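Side-chain contacts in glucokinase (Streptomyces griseus, PDB 3VGL), which probably phosphorylates D-glucose with ATP, giving glucose 6-phosphate and ADP, as a zinc-binding kinase of the ROK family: residues K216-A221 and D231-L236; V101-A106 and A307-Q312; A32-P35 and G39-D42; I25-K30 and A49-G54; R279-I282 and W286-H289. All coordinates share one frame; numbering follows the deposited sequence.

Contact 1 of 5, residues K216-A221 and D231-L236; sequences KHISEA and DSFREL. With ANP (phosphoaminophosphonic acid-adenylate ester), chain E.
Phe233 reaches from helix 227-251 to the backbone and side chains of Ile218 and Ser219 on helix 215-223, a helix-helix contact beside the adenine pocket of this ROK-family kinase. The two helical segments run steeply across one another, with 111° between their N-to-C directions and axes 10.5 Å apart, and the Phe233 side chain spans the distance between them. It does so rim first. Its edge meets Ile218 O, which lies in the ring plane 3.7 Å from Phe233 CE1, a placement that sets the positive rim of the ring against a carbonyl oxygen. Ile218 approaches on a slant: CG2, the branch anti to its own backbone N, touches Phe233 CE1 at 3.7 Å. One atom further round, Phe233 CZ comes to 3.4 Å from Ser219 OG, again near the ring plane. An alanine here would take away the whole ring and is likely to leave a gap between the helices, with Ile218 CG2 losing its aromatic partner and the Ser219 hydroxyl less firmly placed. Behind the contact, Phe233 also packs on Val269 of helix 267-280, while Ile218 leans on Ala188 of helix 181-194. Ser232 sits at the margin, its hydroxyl bonded to Val228 O in its own helix. On the nucleotide side, Lys216 runs extended along the adenine, its CG 3.8 Å from N6 of the ATP analogue. Ser219 has OG anti to its carbonyl carbon, chi1 -70°, and from there OG donates a 2.6 Å hydrogen bond to adenine N1.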
# COMPACT_ATOMS: atom_id res chain seq x y z
N LYS A 216 12.02 22.86 14.29
CA LYS A 216 11.59 24.21 14.62
C LYS A 216 11.74 25.19 13.45
O LYS A 216 10.93 26.11 13.31
CB LYS A 216 12.29 24.71 15.89
CG LYS A 216 11.72 24.04 17.15
CD LYS A 216 12.50 24.31 18.44
CE LYS A 216 11.96 23.42 19.56
NZ LYS A 216 12.48 23.82 20.91
N HIS A 217 12.73 24.96 12.59
CA HIS A 217 12.88 25.78 11.37
C HIS A 217 11.66 25.62 10.47
O HIS A 217 11.17 26.58 9.89
CB HIS A 217 14.11 25.38 10.56
CG HIS A 217 15.40 25.45 11.30
ND1 HIS A 217 16.54 24.81 10.86
CD2 HIS A 217 15.75 26.09 12.45
CE1 HIS A 217 17.53 25.04 11.71
NE2 HIS A 217 17.08 25.81 12.68
N ILE A 218 11.19 24.37 10.33
CA ILE A 218 10.06 24.09 9.45
C ILE A 218 8.81 24.85 9.92
O ILE A 218 8.09 25.44 9.12
CB ILE A 218 9.77 22.56 9.38
CG1 ILE A 218 11.01 21.81 8.92
CG2 ILE A 218 8.57 22.25 8.45
CD1 ILE A 218 10.96 20.29 9.16
N SER A 219 8.60 24.87 11.23
CA SER A 219 7.47 25.57 11.83
C SER A 219 7.55 27.07 11.57
O SER A 219 6.61 27.66 11.03
CB SER A 219 7.41 25.30 13.33
OG SER A 219 7.03 23.94 13.57
N GLU A 220 8.69 27.68 11.91
CA GLU A 220 8.88 29.11 11.69
C GLU A 220 8.76 29.47 10.21
O GLU A 220 8.09 30.45 9.86
CB GLU A 220 10.23 29.58 12.28
CG GLU A 220 10.48 31.11 12.19
CD GLU A 220 9.27 31.97 12.59
OE1 GLU A 220 8.49 31.57 13.49
OE2 GLU A 220 9.09 33.06 12.00
N ALA A 221 9.40 28.69 9.34
CA ALA A 221 9.30 28.91 7.90
C ALA A 221 7.87 28.82 7.38
O ALA A 221 7.45 29.64 6.58
CB ALA A 221 10.23 27.97 7.15
N ASP A 231 4.04 22.71 2.62
CA ASP A 231 3.78 21.40 2.01
C ASP A 231 4.13 20.22 2.93
O ASP A 231 3.46 19.17 2.92
CB ASP A 231 4.52 21.23 0.68
CG ASP A 231 3.95 20.10 -0.16
OD1 ASP A 231 2.70 20.08 -0.33
OD2 ASP A 231 4.72 19.23 -0.65
N SER A 232 5.19 20.38 3.71
CA SER A 232 5.62 19.35 4.66
C SER A 232 4.57 19.16 5.76
O SER A 232 4.28 18.02 6.18
CB SER A 232 6.98 19.69 5.27
OG SER A 232 7.95 19.90 4.26
N PHE A 233 4.03 20.27 6.27
CA PHE A 233 2.94 20.20 7.21
C PHE A 233 1.71 19.55 6.60
O PHE A 233 1.02 18.78 7.29
CB PHE A 233 2.61 21.58 7.81
CG PHE A 233 3.46 21.92 8.99
CD1 PHE A 233 4.49 22.83 8.87
CD2 PHE A 233 3.26 21.30 10.23
CE1 PHE A 233 5.30 23.15 9.96
CE2 PHE A 233 4.07 21.61 11.33
CZ PHE A 233 5.10 22.54 11.19
N ARG A 234 1.45 19.82 5.31
CA ARG A 234 0.33 19.16 4.59
C ARG A 234 0.50 17.65 4.57
O ARG A 234 -0.46 16.90 4.81
CB ARG A 234 0.18 19.72 3.16
CG ARG A 234 -0.94 19.04 2.37
CD ARG A 234 -1.21 19.69 1.02
NE ARG A 234 -2.65 19.72 0.74
CZ ARG A 234 -3.47 20.71 1.09
NH1 ARG A 234 -4.77 20.63 0.80
NH2 ARG A 234 -3.02 21.78 1.73
N GLU A 235 1.73 17.19 4.30
CA GLU A 235 1.99 15.75 4.24
C GLU A 235 1.87 15.13 5.63
O GLU A 235 1.28 14.05 5.79
CB GLU A 235 3.38 15.46 3.61
CG GLU A 235 3.72 13.98 3.45
CD GLU A 235 2.95 13.27 2.37
OE1 GLU A 235 2.29 13.93 1.55
OE2 GLU A 235 2.99 12.01 2.35
N LEU A 236 2.41 15.81 6.65
CA LEU A 236 2.26 15.33 8.04
C LEU A 236 0.78 15.19 8.40
O LEU A 236 0.36 14.17 8.96
CB LEU A 236 2.95 16.27 9.04
CG LEU A 236 2.65 16.05 10.52
CD1 LEU A 236 3.18 14.69 10.99
CD2 LEU A 236 3.27 17.18 11.34
PB ANP E . 10.90 14.00 22.37
O1B ANP E . 10.35 13.02 21.33
O2B ANP E . 12.32 13.77 22.79
N3B ANP E . 9.92 13.93 23.78
PA ANP E . 9.80 16.28 20.91
O1A ANP E . 10.22 17.75 20.92
O2A ANP E . 8.42 15.89 21.36
O3A ANP E . 10.93 15.47 21.74
O5' ANP E . 10.00 15.66 19.44
C5' ANP E . 11.22 15.83 18.71
C4' ANP E . 10.93 15.77 17.23
O4' ANP E . 9.90 16.70 16.89
C3' ANP E . 12.16 16.18 16.44
O3' ANP E . 12.06 15.55 15.16
C2' ANP E . 11.94 17.66 16.30
O2' ANP E . 12.62 18.20 15.18
C1' ANP E . 10.43 17.80 16.15
N9 ANP E . 9.94 19.02 16.83
C8 ANP E . 9.94 19.29 18.14
N7 ANP E . 9.38 20.52 18.38
C5 ANP E . 9.00 21.00 17.18
C6 ANP E . 8.35 22.24 16.66
N6 ANP E . 7.98 23.23 17.50
N1 ANP E . 8.13 22.31 15.33
C2 ANP E . 8.49 21.34 14.45
N3 ANP E . 9.09 20.20 14.85
C4 ANP E . 9.36 20.01 16.16

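Contact 2 of 5, residues V101-A106 and A307-Q312; sequences VVENDA and ADLARQ. With NA (sodium ion), chain C; BGC (beta-D-glucopyranose), chain D.
Val101 holds CG1 in the crowded position between its backbone N and carbonyl carbon, chi1 62°, and this presses the methyl onto Ala310 of helix 301-311: CG1 lies 3.4 Å from Ala310 CA, tighter than usual for two carbons. Two residues on, Glu103 bends at chi2 (-90°), which lays its aliphatic part across Leu309. The two side chains meet at about a right angle, with Glu103 CG 3.6 Å from Leu309 CD1. The carboxylate beyond is buried and has its charge matched by Arg146, which makes a salt bridge to OE1. Small Ala310 lets the helix come close to strand 100-104, an outermost strand of its sheet within this chain. Where that strand ends, the chain turns polar. Asn104, the N-cap of helix 105-116, binds the sodium ion through OD1 at 2.4 Å and donates from ND2 to glucose O4 at 3.2 Å. Asp105 takes hydrogen bonds from two sugar hydroxyls, O4 to OD1 at 2.6 Å and O6 to OD2 at 2.7 Å. Asn107 and Gly136 complete the protein's share of the sodium site. The helix therefore packs on the strand whose far end, running straight into a new helix, forms part of the glucose pocket.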
# COMPACT_ATOMS: atom_id res chain seq x y z
N VAL A 101 7.17 6.62 40.24
CA VAL A 101 6.24 5.85 39.43
C VAL A 101 6.71 6.06 38.00
O VAL A 101 7.15 7.15 37.67
CB VAL A 101 4.78 6.33 39.60
CG1 VAL A 101 4.61 7.77 39.16
CG2 VAL A 101 3.82 5.43 38.83
N VAL A 102 6.66 5.01 37.19
CA VAL A 102 7.04 5.11 35.79
C VAL A 102 5.79 4.90 34.94
O VAL A 102 5.11 3.89 35.07
CB VAL A 102 8.14 4.08 35.40
CG1 VAL A 102 8.40 4.09 33.89
CG2 VAL A 102 9.42 4.38 36.16
N GLU A 103 5.47 5.87 34.09
CA GLU A 103 4.32 5.75 33.19
C GLU A 103 4.83 5.93 31.77
O GLU A 103 5.86 6.55 31.55
CB GLU A 103 3.27 6.83 33.51
CG GLU A 103 2.66 6.74 34.91
CD GLU A 103 1.41 5.87 35.01
OE1 GLU A 103 1.05 5.17 34.04
OE2 GLU A 103 0.78 5.90 36.09
N ASN A 104 4.11 5.42 30.78
CA ASN A 104 4.44 5.78 29.41
C ASN A 104 4.25 7.29 29.22
O ASN A 104 3.31 7.89 29.77
CB ASN A 104 3.57 4.97 28.44
CG ASN A 104 3.61 5.51 27.04
OD1 ASN A 104 2.74 6.31 26.66
ND2 ASN A 104 4.60 5.09 26.26
N ASP A 105 5.13 7.90 28.43
CA ASP A 105 5.12 9.36 28.25
C ASP A 105 3.84 9.92 27.68
O ASP A 105 3.41 10.99 28.09
CB ASP A 105 6.32 9.84 27.41
CG ASP A 105 6.33 9.30 25.98
OD1 ASP A 105 5.82 8.20 25.75
OD2 ASP A 105 6.87 9.97 25.08
N ALA A 106 3.25 9.23 26.71
CA ALA A 106 2.05 9.76 26.11
C ALA A 106 0.81 9.43 26.96
O ALA A 106 -0.16 10.16 26.95
CB ALA A 106 1.93 9.25 24.67
N ALA A 307 4.09 13.99 36.78
CA ALA A 307 4.13 14.57 38.14
C ALA A 307 2.83 14.25 38.87
O ALA A 307 2.85 13.84 40.03
CB ALA A 307 4.35 16.07 38.08
N ASP A 308 1.70 14.44 38.19
CA ASP A 308 0.43 14.23 38.86
C ASP A 308 0.18 12.76 39.12
O ASP A 308 -0.39 12.41 40.14
CB ASP A 308 -0.73 14.87 38.10
CG ASP A 308 -1.99 14.94 38.93
OD1 ASP A 308 -2.06 15.74 39.90
OD2 ASP A 308 -2.92 14.17 38.65
N LEU A 309 0.60 11.88 38.19
CA LEU A 309 0.46 10.45 38.41
C LEU A 309 1.33 9.95 39.58
O LEU A 309 0.97 8.98 40.25
CB LEU A 309 0.73 9.65 37.11
CG LEU A 309 -0.37 9.78 36.03
CD1 LEU A 309 0.14 9.31 34.68
CD2 LEU A 309 -1.65 9.01 36.40
N ALA A 310 2.44 10.64 39.85
CA ALA A 310 3.27 10.32 41.01
C ALA A 310 2.54 10.67 42.30
O ALA A 310 2.63 9.94 43.28
CB ALA A 310 4.61 11.05 40.93
N ARG A 311 1.81 11.78 42.27
CA ARG A 311 1.09 12.31 43.45
C ARG A 311 -0.08 11.40 43.83
O ARG A 311 -0.43 11.31 45.01
CB ARG A 311 0.60 13.73 43.16
CG ARG A 311 -0.01 14.49 44.33
CD ARG A 311 0.24 15.99 44.13
NE ARG A 311 -0.00 16.35 42.74
CZ ARG A 311 0.68 17.27 42.06
NH1 ARG A 311 1.67 17.96 42.64
NH2 ARG A 311 0.37 17.48 40.77
N GLN A 312 -0.67 10.74 42.84
CA GLN A 312 -1.71 9.74 43.10
C GLN A 312 -1.14 8.32 43.30
O GLN A 312 -1.80 7.32 43.01
CB GLN A 312 -2.78 9.76 42.00
CG GLN A 312 -3.96 10.69 42.32
CD GLN A 312 -3.89 12.03 41.61
OE1 GLN A 312 -4.08 12.11 40.40
NE2 GLN A 312 -3.62 13.09 42.37
NA NA C . 0.92 5.42 25.47
C2 BGC D . 7.02 4.60 21.64
C3 BGC D . 5.94 5.05 22.62
C4 BGC D . 6.09 6.53 22.96
C5 BGC D . 6.16 7.31 21.66
C6 BGC D . 6.35 8.81 21.89
C1 BGC D . 6.98 5.51 20.42
O1 BGC D . 8.02 5.20 19.53
O2 BGC D . 6.68 3.26 21.21
O3 BGC D . 6.00 4.30 23.79
O4 BGC D . 4.95 6.96 23.69
O5 BGC D . 7.23 6.85 20.84
O6 BGC D . 7.54 9.07 22.62
O HOH W 1 1.83 3.16 25.76
O HOH W 2 2.41 5.64 23.58

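Contact 3 of 5, residues A32-P35 and G39-D42; sequences ATPP and GIVD
The carbonyl oxygen of Pro34 is met by two carbons of Ile40, CG1 at 3.5 Å and CD1 at 3.6 Å, and no hydrogen bond joins the two segments. Thr33 and Pro34 belong to the loop that leads from strand 29-32 into helix 37-52, and they fold back on the first part of that helix. Pro34 gives more than its carbonyl. Its ring faces the helix, with CG 3.5 Å from Gly39 O and CD 3.9 Å from Ile40 CG1, so the ring meets the helix backbone at its CG edge and the isoleucine over a face. Having no side chain to interpose, Gly39 lets Pro34 CB settle at 3.8 Å from Gly39 C. Ile40 slants across the proline, its CG1 anti to the carbonyl carbon (chi1 -69°). From this position the ethyl branch also comes up to Thr33, whose CG2 is 4.1 Å from Ile40 CG1. The Thr33 methyl is anti to its own backbone N, which leaves OG1 on another branch, bonded to Gly10 O. The nearest atoms of the Thr33 side chain and the bound nucleotide analogue are about 5 Å apart, so the packed turn lies near the nucleotide. Around it, Thr33 and Pro34 rest on Ile14 of strand 13-19, and Ile40 is backed by Ile81 and Trp83 from a loop. Further along helix 37-52, Val41 packs on helix 88-96, to which Asp42 is tied by a salt bridge with Arg95.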
# COMPACT_ATOMS: atom_id res chain seq x y z
N ALA A 32 19.56 16.94 26.73
CA ALA A 32 19.41 15.95 25.66
C ALA A 32 19.42 14.53 26.23
O ALA A 32 20.15 14.22 27.18
CB ALA A 32 20.51 16.13 24.59
N THR A 33 18.61 13.67 25.64
CA THR A 33 18.59 12.27 26.01
C THR A 33 19.88 11.59 25.57
O THR A 33 20.19 11.56 24.38
CB THR A 33 17.37 11.57 25.40
OG1 THR A 33 16.22 12.35 25.72
CG2 THR A 33 17.23 10.16 25.94
N PRO A 34 20.63 11.03 26.53
CA PRO A 34 21.86 10.31 26.20
C PRO A 34 21.58 8.99 25.49
O PRO A 34 20.47 8.46 25.60
CB PRO A 34 22.49 10.04 27.58
CG PRO A 34 21.85 10.98 28.50
CD PRO A 34 20.45 11.14 27.99
N PRO A 35 22.59 8.44 24.78
CA PRO A 35 22.39 7.24 23.98
C PRO A 35 22.36 5.90 24.73
O PRO A 35 21.95 4.89 24.14
CB PRO A 35 23.57 7.28 23.00
CG PRO A 35 24.63 8.01 23.71
CD PRO A 35 23.92 9.03 24.57
N GLY A 39 23.59 6.17 30.95
CA GLY A 39 23.67 7.61 30.77
C GLY A 39 22.33 8.28 31.00
O GLY A 39 22.27 9.38 31.54
N ILE A 40 21.25 7.61 30.59
CA ILE A 40 19.89 8.12 30.84
C ILE A 40 19.58 8.19 32.33
O ILE A 40 19.01 9.18 32.79
CB ILE A 40 18.80 7.32 30.07
CG1 ILE A 40 18.92 7.58 28.57
CG2 ILE A 40 17.37 7.69 30.58
CD1 ILE A 40 18.19 6.56 27.70
N VAL A 41 19.96 7.17 33.10
CA VAL A 41 19.74 7.25 34.55
C VAL A 41 20.50 8.44 35.15
O VAL A 41 19.94 9.18 35.96
CB VAL A 41 20.03 5.92 35.29
CG1 VAL A 41 19.88 6.10 36.82
CG2 VAL A 41 19.12 4.81 34.79
N ASP A 42 21.75 8.65 34.73
CA ASP A 42 22.53 9.82 35.16
C ASP A 42 21.80 11.13 34.84
O ASP A 42 21.72 12.01 35.69
CB ASP A 42 23.91 9.85 34.51
CG ASP A 42 24.86 8.77 35.04
OD1 ASP A 42 24.60 8.16 36.09
OD2 ASP A 42 25.90 8.56 34.39

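Contact 4 of 5, residues I25-K30 and A49-G54; sequences ILSTFK and AGASEG
Ser27 and Phe29 press on Gly50 and Ala51, joining the way into edge strand 29-32 to the last turn of helix 37-52. Strand and helix follow one another in the chain and lie packed together in the first lobe of an actin-like ATPase fold. One hydrogen bond makes up the polar part. Ser27 OG donates to Ala51 O at 2.6 Å, a short bond that meets the carbonyl at 122° at the oxygen, with the hydroxyl tilted moderately off the carbonyl plane. The serine can reach because OG stands between its backbone N and carbonyl carbon (chi1 71°). The same hydroxyl is also hydrogen-bonded to Val18 N on strand 13-19, so one oxygen ties the helix end and the neighbouring strand to the start of strand 29-32, and its rotation is fixed from two directions. The rest is apolar packing. Phe29 has CG anti to its backbone N, chi1 175°, which sends the ring along the helix toward Gly50, while its CB stays over the backbone of Ala51, 3.9 Å from Ala51 N. The ring meets the glycine obliquely, with CD1 3.8 Å from Gly50 CA. So close an approach depends on the bare alpha carbon, for the place where a beta carbon would stand is taken by the phenyl ring. The Ala51 methyl lies beside the Ser27 and Phe29 side chains and is backed by Ile5 and Ala16 of the sheet. Ala51 CB lies 4.1 Å from Phe29 CB and 3.7 Å from Ser27 OG.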
# COMPACT_ATOMS: atom_id res chain seq x y z
N ILE A 25 3.42 24.53 36.61
CA ILE A 25 4.82 24.20 36.53
C ILE A 25 5.61 25.29 37.28
O ILE A 25 5.48 26.49 36.97
CB ILE A 25 5.27 24.07 35.06
CG1 ILE A 25 4.44 22.98 34.34
CG2 ILE A 25 6.74 23.75 34.97
CD1 ILE A 25 4.64 22.95 32.84
N LEU A 26 6.37 24.88 38.29
CA LEU A 26 7.16 25.82 39.11
C LEU A 26 8.64 25.89 38.77
O LEU A 26 9.33 26.79 39.24
CB LEU A 26 6.99 25.52 40.60
CG LEU A 26 5.59 25.43 41.19
CD1 LEU A 26 5.71 25.21 42.68
CD2 LEU A 26 4.78 26.68 40.87
N SER A 27 9.14 24.93 38.00
CA SER A 27 10.53 24.96 37.56
C SER A 27 10.69 24.18 36.26
O SER A 27 9.85 23.36 35.93
CB SER A 27 11.46 24.36 38.63
OG SER A 27 11.29 22.96 38.73
N THR A 28 11.80 24.45 35.57
CA THR A 28 12.11 23.85 34.27
C THR A 28 13.56 23.37 34.25
O THR A 28 14.47 24.09 34.64
CB THR A 28 11.94 24.91 33.15
OG1 THR A 28 10.62 25.46 33.21
CG2 THR A 28 12.20 24.31 31.76
N PHE A 29 13.77 22.15 33.77
CA PHE A 29 15.11 21.66 33.50
C PHE A 29 15.04 20.87 32.19
O PHE A 29 14.09 20.14 31.98
CB PHE A 29 15.64 20.77 34.63
CG PHE A 29 16.99 20.15 34.34
CD1 PHE A 29 18.15 20.71 34.86
CD2 PHE A 29 17.10 19.01 33.54
CE1 PHE A 29 19.40 20.15 34.60
CE2 PHE A 29 18.36 18.44 33.26
CZ PHE A 29 19.51 19.02 33.81
N LYS A 30 16.01 21.09 31.30
CA LYS A 30 16.07 20.36 30.02
C LYS A 30 17.47 19.85 29.76
O LYS A 30 18.46 20.53 30.05
CB LYS A 30 15.66 21.27 28.85
CG LYS A 30 14.34 21.99 29.00
CD LYS A 30 14.12 22.97 27.85
CE LYS A 30 12.84 23.77 28.00
NZ LYS A 30 11.65 23.01 27.50
N ALA A 49 17.58 16.75 40.14
CA ALA A 49 18.35 17.70 40.97
C ALA A 49 18.17 19.16 40.53
O ALA A 49 17.91 20.06 41.35
CB ALA A 49 19.82 17.31 41.00
N GLY A 50 18.27 19.39 39.21
CA GLY A 50 18.11 20.73 38.65
C GLY A 50 16.71 21.30 38.83
O GLY A 50 16.55 22.45 39.24
N ALA A 51 15.69 20.51 38.51
CA ALA A 51 14.31 20.99 38.65
C ALA A 51 13.91 21.19 40.13
O ALA A 51 13.08 22.05 40.45
CB ALA A 51 13.37 20.03 37.97
N SER A 52 14.54 20.41 41.01
CA SER A 52 14.16 20.40 42.43
C SER A 52 14.74 21.59 43.19
O SER A 52 14.31 21.84 44.30
CB SER A 52 14.61 19.10 43.10
OG SER A 52 13.81 18.02 42.61
N GLU A 53 15.72 22.29 42.61
CA GLU A 53 16.37 23.45 43.28
C GLU A 53 15.35 24.39 43.87
O GLU A 53 14.52 24.93 43.15
CB GLU A 53 17.29 24.22 42.31
CG GLU A 53 18.05 25.41 42.91
CD GLU A 53 19.01 26.09 41.92
OE1 GLU A 53 19.07 25.66 40.74
OE2 GLU A 53 19.71 27.06 42.33
N GLY A 54 15.43 24.61 45.19
CA GLY A 54 14.53 25.52 45.89
C GLY A 54 13.21 24.95 46.38
O GLY A 54 12.45 25.65 47.05

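Contact 5 of 5, residues R279-I282 and W286-H289; sequences RWLI and WRPH
Arg287 curls back over Leu281 instead of stretching away, and its conformation makes the contact. CG lies between the backbone N and carbonyl carbon (chi1 58°), and further bends at chi2 (81°) and chi3 (59°) wind the chain into a compact hook that brings the guanidinium alongside its own backbone. Two hydrogen bonds then hold the group. NH1 donates to Ile282 O at 3.1 Å in a nearly straight bond, the oxygen lying close to the guanidinium plane; NE donates to Pro288 O at 3.0 Å, this time somewhat out of that plane. One face is left for Leu281. With CG anti to its backbone N, Leu281 sets CD1 over the centre of the guanidinium, 3.7 Å from Arg287 CZ. Its other methyl, CD2, lies against the chain after Arg287 and touches His289 CB at 3.7 Å, the two side chains meeting at about a right angle. Ile282 takes part mainly through its carbonyl, since its side chain leads off elsewhere; Ile282 O also has the aliphatic Arg287 CD close by, at 3.2 Å. A methionine in place of Arg287 would lose both donors, and Ile282 O and Pro288 O would probably be left without these bonds, freeing the loop to shift. The loop also meets the second subunit, where Trp286 O is hydrogen-bonded to His85 of that chain. The contact closes the loop from helix 267-280 to strand 291-294, and there Leu281 and Ile282 pack on Ala248 and Ser249 of helix 227-251.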
# COMPACT_ATOMS: atom_id res chain seq x y z
N ARG A 279 -11.75 15.22 6.50
CA ARG A 279 -11.80 14.60 5.17
C ARG A 279 -11.83 13.08 5.23
O ARG A 279 -12.51 12.45 4.43
CB ARG A 279 -10.64 15.07 4.29
CG ARG A 279 -10.91 16.45 3.71
CD ARG A 279 -9.92 16.81 2.63
NE ARG A 279 -8.85 17.60 3.21
CZ ARG A 279 -7.68 17.10 3.58
NH1 ARG A 279 -7.42 15.81 3.41
NH2 ARG A 279 -6.77 17.89 4.12
N TRP A 280 -11.12 12.51 6.20
CA TRP A 280 -11.02 11.05 6.29
C TRP A 280 -12.09 10.37 7.12
O TRP A 280 -12.30 9.17 6.99
CB TRP A 280 -9.63 10.65 6.83
CG TRP A 280 -8.51 10.94 5.91
CD1 TRP A 280 -7.56 11.92 6.05
CD2 TRP A 280 -8.17 10.22 4.71
NE1 TRP A 280 -6.67 11.87 5.00
CE2 TRP A 280 -7.02 10.84 4.17
CE3 TRP A 280 -8.75 9.14 4.04
CZ2 TRP A 280 -6.42 10.39 2.98
CZ3 TRP A 280 -8.16 8.70 2.86
CH2 TRP A 280 -7.01 9.33 2.35
N LEU A 281 -12.79 11.12 7.99
CA LEU A 281 -13.78 10.53 8.91
C LEU A 281 -14.88 9.76 8.17
O LEU A 281 -15.56 10.36 7.34
CB LEU A 281 -14.38 11.66 9.77
CG LEU A 281 -15.32 11.22 10.89
CD1 LEU A 281 -14.55 10.40 11.92
CD2 LEU A 281 -15.94 12.46 11.53
N ILE A 282 -15.02 8.46 8.48
CA ILE A 282 -15.97 7.51 7.81
C ILE A 282 -17.40 8.03 7.99
O ILE A 282 -17.75 8.50 9.05
CB ILE A 282 -15.91 6.06 8.45
CG1 ILE A 282 -14.52 5.38 8.31
CG2 ILE A 282 -16.93 5.13 7.81
CD1 ILE A 282 -14.06 5.15 6.87
N TRP A 286 -23.39 11.56 8.11
CA TRP A 286 -24.32 10.72 8.88
C TRP A 286 -23.95 10.52 10.34
O TRP A 286 -24.78 10.06 11.14
CB TRP A 286 -24.53 9.37 8.17
CG TRP A 286 -25.05 9.53 6.79
CD1 TRP A 286 -24.35 9.36 5.61
CD2 TRP A 286 -26.38 9.92 6.42
NE1 TRP A 286 -25.17 9.61 4.54
CE2 TRP A 286 -26.42 9.96 5.00
CE3 TRP A 286 -27.54 10.25 7.14
CZ2 TRP A 286 -27.58 10.30 4.29
CZ3 TRP A 286 -28.69 10.59 6.44
CH2 TRP A 286 -28.70 10.61 5.03
N ARG A 287 -22.73 10.90 10.70
CA ARG A 287 -22.18 10.68 12.05
C ARG A 287 -21.44 11.90 12.61
O ARG A 287 -20.86 12.69 11.86
CB ARG A 287 -21.31 9.39 12.10
CG ARG A 287 -20.12 9.32 11.14
CD ARG A 287 -18.84 10.06 11.61
NE ARG A 287 -18.30 9.62 12.87
CZ ARG A 287 -17.52 8.55 13.05
NH1 ARG A 287 -17.21 7.78 12.00
NH2 ARG A 287 -17.09 8.26 14.30
N PRO A 288 -21.42 12.03 13.95
CA PRO A 288 -20.82 13.22 14.53
C PRO A 288 -19.28 13.19 14.53
O PRO A 288 -18.66 12.13 14.44
CB PRO A 288 -21.34 13.21 15.98
CG PRO A 288 -22.40 12.16 16.04
CD PRO A 288 -22.03 11.18 14.98
N HIS A 289 -18.69 14.37 14.63
CA HIS A 289 -17.23 14.47 14.64
C HIS A 289 -16.69 14.92 16.00
O HIS A 289 -17.22 15.83 16.64
CB HIS A 289 -16.74 15.40 13.55
CG HIS A 289 -17.36 16.76 13.58
ND1 HIS A 289 -18.49 17.07 12.86
CD2 HIS A 289 -17.02 17.88 14.27
CE1 HIS A 289 -18.82 18.33 13.09
NE2 HIS A 289 -17.95 18.84 13.94

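In the fold
Along the chain contacts 3 and 4 come first, both on helix 37-52, with contact 3 falling between the two segments of contact 4; their centres lie 17 Å apart. Contact 2 spans most of the sequence, from strand 100-104 to the last helix, and so brackets contacts 1 and 5. In space the division is different. Contacts 2 and 4 reach the same five-stranded sheet, whose outermost strands are 29-32 and 100-104, and contact 3 adjoins it. Contacts 1 and 5, with centres 26 Å apart, belong to the other lobe, the centre of contact 5 lying 43 Å from those of contacts 3 and 4. The nucleotide lies between contacts 1 and 3, as suits the cleft of an actin-like kinase.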